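Local atomic coordinates of peptidoglycan glycosyltransferase (Eggerthella lenta, PDB entry 4MNR), a protein that carries a penicillin-binding-protein transpeptidase-family domain with the beta-lactamase-like fold. Residues Tyr181-Ile189 with Gly409-Met417; Leu378-Gly387 with Ile395-Thr403. One frame throughout, in Å; residues are numbered along the deposited sequence.

In the fold
Two neighbouring strands at one side of a five-stranded sheet take part in different packing. Both contacts use the hairpin of strands 398-406 and 409-418, joined by probable backbone hydrogen bonds such as M417 N to A398 O, with centres about 12 Å apart. Contact 1 is the deeper, about 10 Å from the centre of the chain. There an indole and valine pack under the turn that leads into helix 188-197, and the polar chemistry is one weak bond and a water bridge. Contact 2, about 17 Å out, lays the end of helix 368-384 across strand 398-406, at one edge of the sheet: aliphatic side chains against backbone in the middle, hydroxyls, an amide, a carboxylate and waters toward its margins.

Contact 1: Tyr181-Ile189 with Gly409-Met417; sequences YAPGSTFKI and GNDSWFVGM
T186 and V415 mark the closest backbone approach, their CA atoms 6.8 Å apart, where an irregular chain ending in a short 3-10 turn and the start of a helix passes over the extended strand 409-417. Alternate residues of that strand, D411, W413 and V415, direct their side chains at the turn. With CG anti to its carbonyl carbon (chi1 -77°), W413 carries its indole beneath residues 181-186. Its NE1 gives A182 O a weak, bent bond of 3.2 Å (N-H...O 130°), while CZ2 meets Y181 CB at 3.6 Å in the plane of the indole. A water joins the segments a second way, donating to A182 O and to D411 OD2, 2.6 Å from each. The other oxygen of D411, OD1, accepts from D433 N and pairs with K406, which should help fix the carboxylate's rotation; the Y181 hydroxyl bonds to E432. Farther along, I189 CD1 rests 4.3 Å from V415 CG1, and T186 adds its methyl to V415, although the modelled rotation of the threonine is doubtful.

S185-T186-F187-K188 forms the SxxK signature of the family, with K188 NZ bonded to S240 and N242. Beyond the two segments, helix 321-332 packs against I189 and W413, and strand 409-418 runs between strands 398-406 and 425-431.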
loop_
_atom_site.group_PDB
_atom_site.type_symbol
_atom_site.label_atom_id
_atom_site.label_comp_id
_atom_site.label_asym_id
_atom_site.label_seq_id
_atom_site.Cartn_x
_atom_site.Cartn_y
_atom_site.Cartn_z
ATOM N N TYR A 181 5.086 1.385 7.674
ATOM C CA TYR A 181 5.878 0.155 7.677
ATOM C C TYR A 181 7.219 0.395 6.990
ATOM O O TYR A 181 7.329 1.253 6.120
ATOM C CB TYR A 181 5.169 -0.928 6.863
ATOM C CG TYR A 181 3.926 -1.552 7.477
ATOM C CD1 TYR A 181 4.034 -2.650 8.319
ATOM C CD2 TYR A 181 2.660 -1.070 7.184
ATOM C CE1 TYR A 181 2.916 -3.241 8.870
ATOM C CE2 TYR A 181 1.534 -1.650 7.740
ATOM C CZ TYR A 181 1.669 -2.739 8.574
ATOM O OH TYR A 181 0.560 -3.346 9.132
ATOM N N ALA A 182 8.235 -0.386 7.351
ATOM C CA ALA A 182 9.423 -0.465 6.498
ATOM C C ALA A 182 9.041 -1.284 5.267
ATOM O O ALA A 182 8.513 -2.396 5.401
ATOM C CB ALA A 182 10.542 -1.154 7.231
ATOM N N PRO A 183 9.310 -0.753 4.064
ATOM C CA PRO A 183 8.866 -1.474 2.864
ATOM C C PRO A 183 9.825 -2.581 2.456
ATOM O O PRO A 183 9.472 -3.425 1.624
ATOM C CB PRO A 183 8.836 -0.384 1.788
ATOM C CG PRO A 183 9.912 0.589 2.225
ATOM C CD PRO A 183 9.838 0.593 3.750
ATOM N N GLY A 184 11.037 -2.558 3.005
ATOM C CA GLY A 184 12.042 -3.512 2.581
ATOM C C GLY A 184 12.235 -3.471 1.074
ATOM O O GLY A 184 12.092 -2.424 0.422
ATOM N N SER A 185 12.538 -4.628 0.503
ATOM C CA SER A 185 12.960 -4.688 -0.884
ATOM C C SER A 185 11.886 -4.277 -1.914
ATOM O O SER A 185 12.192 -4.110 -3.090
ATOM C CB SER A 185 13.566 -6.068 -1.183
ATOM O OG SER A 185 12.798 -7.091 -0.567
ATOM N N THR A 186 10.643 -4.073 -1.474
ATOM C CA THR A 186 9.618 -3.516 -2.352
ATOM C C THR A 186 9.988 -2.104 -2.826
ATOM O O THR A 186 9.666 -1.682 -3.936
ATOM C CB THR A 186 8.247 -3.468 -1.653
ATOM O OG1 THR A 186 8.394 -3.911 -0.299
ATOM C CG2 THR A 186 7.319 -4.423 -2.338
ATOM N N PHE A 187 10.694 -1.377 -1.970
ATOM C CA PHE A 187 11.138 -0.021 -2.272
ATOM C C PHE A 187 12.164 0.015 -3.406
ATOM O O PHE A 187 12.435 1.075 -3.974
ATOM C CB PHE A 187 11.736 0.601 -0.996
ATOM C CG PHE A 187 12.153 2.036 -1.136
ATOM C CD1 PHE A 187 11.224 3.071 -1.044
ATOM C CD2 PHE A 187 13.486 2.357 -1.291
ATOM C CE1 PHE A 187 11.616 4.396 -1.158
ATOM C CE2 PHE A 187 13.893 3.687 -1.413
ATOM C CZ PHE A 187 12.950 4.708 -1.342
ATOM N N LYS A 188 12.755 -1.134 -3.726
ATOM C CA LYS A 188 13.701 -1.174 -4.839
ATOM C C LYS A 188 13.043 -0.718 -6.149
ATOM O O LYS A 188 13.734 -0.291 -7.071
ATOM C CB LYS A 188 14.336 -2.565 -4.977
ATOM C CG LYS A 188 15.279 -2.901 -3.830
ATOM C CD LYS A 188 15.781 -4.334 -3.888
ATOM C CE LYS A 188 16.654 -4.626 -2.647
ATOM N NZ LYS A 188 16.906 -6.069 -2.518
ATOM N N ILE A 189 11.717 -0.775 -6.223
ATOM C CA ILE A 189 11.025 -0.211 -7.386
ATOM C C ILE A 189 11.388 1.276 -7.520
ATOM O O ILE A 189 11.696 1.764 -8.613
ATOM C CB ILE A 189 9.498 -0.325 -7.251
ATOM C CG1 ILE A 189 9.050 -1.792 -7.243
ATOM C CG2 ILE A 189 8.817 0.444 -8.381
ATOM C CD1 ILE A 189 7.576 -1.959 -6.937
ATOM N N GLY A 409 12.436 -12.406 12.498
ATOM C CA GLY A 409 11.698 -12.770 11.308
ATOM C C GLY A 409 11.630 -11.579 10.388
ATOM O O GLY A 409 12.497 -10.695 10.435
ATOM N N ASN A 410 10.594 -11.545 9.557
ATOM C CA ASN A 410 10.451 -10.488 8.578
ATOM C C ASN A 410 8.986 -10.193 8.298
ATOM O O ASN A 410 8.123 -11.029 8.562
ATOM C CB ASN A 410 11.081 -10.910 7.253
ATOM C CG ASN A 410 12.542 -11.279 7.386
ATOM O OD1 ASN A 410 13.413 -10.411 7.359
ATOM N ND2 ASN A 410 12.821 -12.572 7.516
ATOM N N ASP A 411 8.715 -9.014 7.757
ATOM C CA ASP A 411 7.418 -8.756 7.152
ATOM C C ASP A 411 7.515 -9.103 5.685
ATOM O O ASP A 411 8.520 -8.817 5.044
ATOM C CB ASP A 411 7.027 -7.291 7.288
ATOM C CG ASP A 411 6.743 -6.893 8.731
ATOM O OD1 ASP A 411 6.445 -7.777 9.567
ATOM O OD2 ASP A 411 6.806 -5.679 9.034
ATOM N N SER A 412 6.457 -9.699 5.148
ATOM C CA SER A 412 6.477 -10.186 3.778
ATOM C C SER A 412 5.573 -9.340 2.889
ATOM O O SER A 412 4.393 -9.169 3.182
ATOM C CB SER A 412 6.036 -11.656 3.751
ATOM O OG SER A 412 6.097 -12.169 2.423
ATOM N N TRP A 413 6.141 -8.801 1.811
ATOM C CA TRP A 413 5.459 -7.849 0.945
ATOM C C TRP A 413 5.345 -8.326 -0.497
ATOM O O TRP A 413 6.183 -9.089 -0.983
ATOM C CB TRP A 413 6.284 -6.564 0.829
ATOM C CG TRP A 413 6.251 -5.609 1.960
ATOM C CD1 TRP A 413 7.046 -5.608 3.059
ATOM C CD2 TRP A 413 5.414 -4.454 2.060
ATOM N NE1 TRP A 413 6.741 -4.533 3.864
ATOM C CE2 TRP A 413 5.747 -3.805 3.266
ATOM C CE3 TRP A 413 4.407 -3.914 1.252
ATOM C CZ2 TRP A 413 5.104 -2.640 3.683
ATOM C CZ3 TRP A 413 3.773 -2.759 1.662
ATOM C CH2 TRP A 413 4.121 -2.139 2.872
ATOM N N PHE A 414 4.342 -7.815 -1.205
ATOM C CA PHE A 414 4.359 -7.854 -2.665
ATOM C C PHE A 414 3.647 -6.630 -3.198
ATOM O O PHE A 414 2.608 -6.250 -2.670
ATOM C CB PHE A 414 3.638 -9.087 -3.185
ATOM C CG PHE A 414 3.683 -9.228 -4.681
ATOM C CD1 PHE A 414 4.824 -9.707 -5.308
ATOM C CD2 PHE A 414 2.586 -8.892 -5.459
ATOM C CE1 PHE A 414 4.864 -9.858 -6.697
ATOM C CE2 PHE A 414 2.619 -9.053 -6.848
ATOM C CZ PHE A 414 3.753 -9.530 -7.456
ATOM N N VAL A 415 4.212 -6.007 -4.231
ATOM C CA VAL A 415 3.516 -4.962 -4.986
ATOM C C VAL A 415 3.549 -5.425 -6.436
ATOM O O VAL A 415 4.618 -5.727 -6.966
ATOM C CB VAL A 415 4.205 -3.592 -4.852
ATOM C CG1 VAL A 415 3.523 -2.575 -5.747
ATOM C CG2 VAL A 415 4.186 -3.127 -3.410
ATOM N N GLY A 416 2.395 -5.522 -7.078
ATOM C CA GLY A 416 2.383 -6.006 -8.444
ATOM C C GLY A 416 1.196 -5.521 -9.228
ATOM O O GLY A 416 0.341 -4.814 -8.706
HETATM N N MSE A 417 1.139 -5.930 -10.488
HETATM C CA MSE A 417 0.176 -5.362 -11.422
HETATM C C MSE A 417 -0.078 -6.358 -12.531
HETATM O O MSE A 417 0.786 -7.186 -12.858
HETATM C CB MSE A 417 0.736 -4.073 -12.025
HETATM C CG MSE A 417 2.029 -4.303 -12.783
HETATM SE SE MSE A 417 3.126 -2.710 -13.009
HETATM C CE MSE A 417 3.639 -2.508 -11.139
HETATM O O HOH W 1 7.350 -4.006 7.099
#

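Contact 2: Leu378-Gly387 with Ile395-Thr403; sequences LLGVVQNGTG and IDVAGKTGT
L378 meets the strand with both backbone and side chain, on a helix that crosses strand 398-403 at 75° with the axes 5.5 Å apart. Its carbonyl O accepts G399 N at 3.2 Å; the N-H...O angle is 159°, but the donor stands well above the carbonyl plane. Because chi1 (-60°) sets CG opposite the carbonyl carbon, the side chain runs along the strand: CB lies 4.0 Å from A398 CB and also touches G399 backbone, CG passes near G399 O, and CD2 ends 3.6 Å from that oxygen and against K400 CB. V381 CB, 3.2 Å from G399 O, packs on the same carbonyl. L379 CD1 and, about one turn later, V382 CB both press on V397 O, each at 3.3 Å.

The strand then enters K400-T401-G402, the KTG motif, whose lysine NZ bonds to T401 O and to S240 of the SxN motif. Beyond the helix end the chain curls back, G385 N and G387 N reaching V381 O from opposite faces of its plane, and places T386 OG1 2.7 Å from T401 OG1 in a bond that either hydroxyl could donate. A water links T386 OG1 to K400 NZ; another connects Q383 NE2 with D396 OD1.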
loop_
_atom_site.group_PDB
_atom_site.type_symbol
_atom_site.label_atom_id
_atom_site.label_comp_id
_atom_site.label_asym_id
_atom_site.label_seq_id
_atom_site.Cartn_x
_atom_site.Cartn_y
_atom_site.Cartn_z
ATOM N N LEU A 378 10.256 -5.819 -13.782
ATOM C CA LEU A 378 9.355 -6.453 -12.817
ATOM C C LEU A 378 8.620 -7.676 -13.384
ATOM O O LEU A 378 8.224 -8.586 -12.641
ATOM C CB LEU A 378 8.358 -5.440 -12.252
ATOM C CG LEU A 378 8.999 -4.264 -11.510
ATOM C CD1 LEU A 378 7.931 -3.392 -10.868
ATOM C CD2 LEU A 378 10.006 -4.740 -10.462
ATOM N N LEU A 379 8.438 -7.714 -14.702
ATOM C CA LEU A 379 7.908 -8.917 -15.324
ATOM C C LEU A 379 8.920 -10.030 -15.100
ATOM O O LEU A 379 8.560 -11.173 -14.821
ATOM C CB LEU A 379 7.655 -8.685 -16.820
ATOM C CG LEU A 379 7.089 -9.861 -17.612
ATOM C CD1 LEU A 379 5.839 -10.428 -16.945
ATOM C CD2 LEU A 379 6.776 -9.405 -19.032
ATOM N N GLY A 380 10.202 -9.676 -15.194
ATOM C CA GLY A 380 11.275 -10.619 -14.958
ATOM C C GLY A 380 11.309 -11.176 -13.546
ATOM O O GLY A 380 11.699 -12.324 -13.335
ATOM N N VAL A 381 10.923 -10.352 -12.569
ATOM C CA VAL A 381 10.876 -10.798 -11.187
ATOM C C VAL A 381 9.926 -11.979 -11.060
ATOM O O VAL A 381 10.229 -12.976 -10.395
ATOM C CB VAL A 381 10.403 -9.661 -10.256
ATOM C CG1 VAL A 381 10.114 -10.204 -8.862
ATOM C CG2 VAL A 381 11.464 -8.560 -10.202
ATOM N N VAL A 382 8.789 -11.875 -11.739
ATOM C CA VAL A 382 7.766 -12.903 -11.643
ATOM C C VAL A 382 8.078 -14.113 -12.536
ATOM O O VAL A 382 7.817 -15.263 -12.168
ATOM C CB VAL A 382 6.377 -12.309 -11.947
ATOM C CG1 VAL A 382 5.318 -13.417 -12.021
ATOM C CG2 VAL A 382 6.025 -11.287 -10.880
ATOM N N GLN A 383 8.673 -13.863 -13.698
ATOM C CA GLN A 383 9.020 -14.959 -14.602
ATOM C C GLN A 383 10.251 -15.756 -14.177
ATOM O O GLN A 383 10.283 -16.989 -14.329
ATOM C CB GLN A 383 9.207 -14.428 -16.024
ATOM C CG GLN A 383 7.933 -13.869 -16.635
ATOM C CD GLN A 383 8.126 -13.432 -18.075
ATOM O OE1 GLN A 383 9.229 -13.074 -18.483
ATOM N NE2 GLN A 383 7.051 -13.469 -18.855
ATOM N N ASN A 384 11.255 -15.066 -13.637
ATOM C CA ASN A 384 12.560 -15.677 -13.415
ATOM C C ASN A 384 13.162 -15.460 -12.031
ATOM O O ASN A 384 14.227 -15.998 -11.720
ATOM C CB ASN A 384 13.551 -15.177 -14.468
ATOM C CG ASN A 384 13.103 -15.498 -15.881
ATOM O OD1 ASN A 384 12.740 -16.633 -16.183
ATOM N ND2 ASN A 384 13.114 -14.498 -16.750
ATOM N N GLY A 385 12.495 -14.673 -11.201
ATOM C CA GLY A 385 13.084 -14.282 -9.935
ATOM C C GLY A 385 12.316 -14.721 -8.710
ATOM O O GLY A 385 11.743 -15.810 -8.667
ATOM N N THR A 386 12.320 -13.865 -7.694
ATOM C CA THR A 386 11.739 -14.216 -6.403
ATOM C C THR A 386 10.216 -14.198 -6.429
ATOM O O THR A 386 9.577 -14.626 -5.472
ATOM C CB THR A 386 12.178 -13.208 -5.333
ATOM O OG1 THR A 386 11.821 -11.890 -5.760
ATOM C CG2 THR A 386 13.693 -13.267 -5.142
ATOM N N GLY A 387 9.626 -13.691 -7.503
ATOM C CA GLY A 387 8.180 -13.524 -7.526
ATOM C C GLY A 387 7.362 -14.570 -8.273
ATOM O O GLY A 387 6.212 -14.284 -8.632
ATOM N N ILE A 395 -2.313 -14.774 -17.993
ATOM C CA ILE A 395 -2.144 -13.325 -17.875
ATOM C C ILE A 395 -0.751 -13.012 -17.344
ATOM O O ILE A 395 -0.335 -13.577 -16.341
ATOM C CB ILE A 395 -3.173 -12.710 -16.899
ATOM C CG1 ILE A 395 -4.601 -12.956 -17.381
ATOM C CG2 ILE A 395 -2.938 -11.214 -16.743
ATOM C CD1 ILE A 395 -4.990 -12.129 -18.594
ATOM N N ASP A 396 -0.030 -12.113 -18.005
ATOM C CA ASP A 396 1.290 -11.725 -17.503
ATOM C C ASP A 396 1.177 -10.842 -16.259
ATOM O O ASP A 396 0.450 -9.839 -16.248
ATOM C CB ASP A 396 2.102 -10.977 -18.571
ATOM C CG ASP A 396 2.685 -11.901 -19.638
ATOM O OD1 ASP A 396 2.758 -13.131 -19.419
ATOM O OD2 ASP A 396 3.091 -11.382 -20.701
ATOM N N VAL A 397 1.920 -11.209 -15.221
ATOM C CA VAL A 397 1.943 -10.450 -13.965
ATOM C C VAL A 397 3.343 -9.895 -13.741
ATOM O O VAL A 397 4.329 -10.605 -13.969
ATOM C CB VAL A 397 1.576 -11.356 -12.767
ATOM C CG1 VAL A 397 1.749 -10.602 -11.459
ATOM C CG2 VAL A 397 0.156 -11.866 -12.906
ATOM N N ALA A 398 3.433 -8.636 -13.315
ATOM C CA ALA A 398 4.721 -8.039 -12.982
ATOM C C ALA A 398 4.679 -7.499 -11.567
ATOM O O ALA A 398 3.658 -6.963 -11.126
ATOM C CB ALA A 398 5.065 -6.924 -13.941
ATOM N N GLY A 399 5.778 -7.613 -10.842
ATOM C CA GLY A 399 5.765 -7.067 -9.498
ATOM C C GLY A 399 7.103 -7.167 -8.820
ATOM O O GLY A 399 8.071 -7.636 -9.408
ATOM N N LYS A 400 7.150 -6.724 -7.570
ATOM C CA LYS A 400 8.365 -6.787 -6.775
ATOM C C LYS A 400 8.024 -7.396 -5.431
ATOM O O LYS A 400 7.092 -6.955 -4.765
ATOM C CB LYS A 400 8.956 -5.385 -6.572
ATOM C CG LYS A 400 10.251 -5.374 -5.782
ATOM C CD LYS A 400 11.390 -6.037 -6.565
ATOM C CE LYS A 400 12.639 -6.265 -5.707
ATOM N NZ LYS A 400 12.475 -7.347 -4.684
ATOM N N THR A 401 8.775 -8.418 -5.044
ATOM C CA THR A 401 8.643 -8.988 -3.708
ATOM C C THR A 401 9.379 -8.142 -2.689
ATOM O O THR A 401 10.281 -7.355 -3.011
ATOM C CB THR A 401 9.238 -10.390 -3.636
ATOM O OG1 THR A 401 10.646 -10.308 -3.905
ATOM C CG2 THR A 401 8.574 -11.302 -4.651
ATOM N N GLY A 402 9.007 -8.321 -1.435
ATOM C CA GLY A 402 9.674 -7.618 -0.375
ATOM C C GLY A 402 9.806 -8.452 0.867
ATOM O O GLY A 402 8.915 -9.219 1.239
ATOM N N THR A 403 10.956 -8.304 1.503
ATOM C CA THR A 403 11.148 -8.783 2.828
ATOM C C THR A 403 11.603 -7.541 3.584
ATOM O O THR A 403 12.447 -6.781 3.102
ATOM C CB THR A 403 12.184 -9.915 2.833
ATOM O OG1 THR A 403 11.594 -11.074 2.217
ATOM C CG2 THR A 403 12.621 -10.248 4.224
HETATM O O HOH W 2 4.622 -14.045 -17.800
HETATM O O HOH W 3 12.625 -9.458 -6.560
#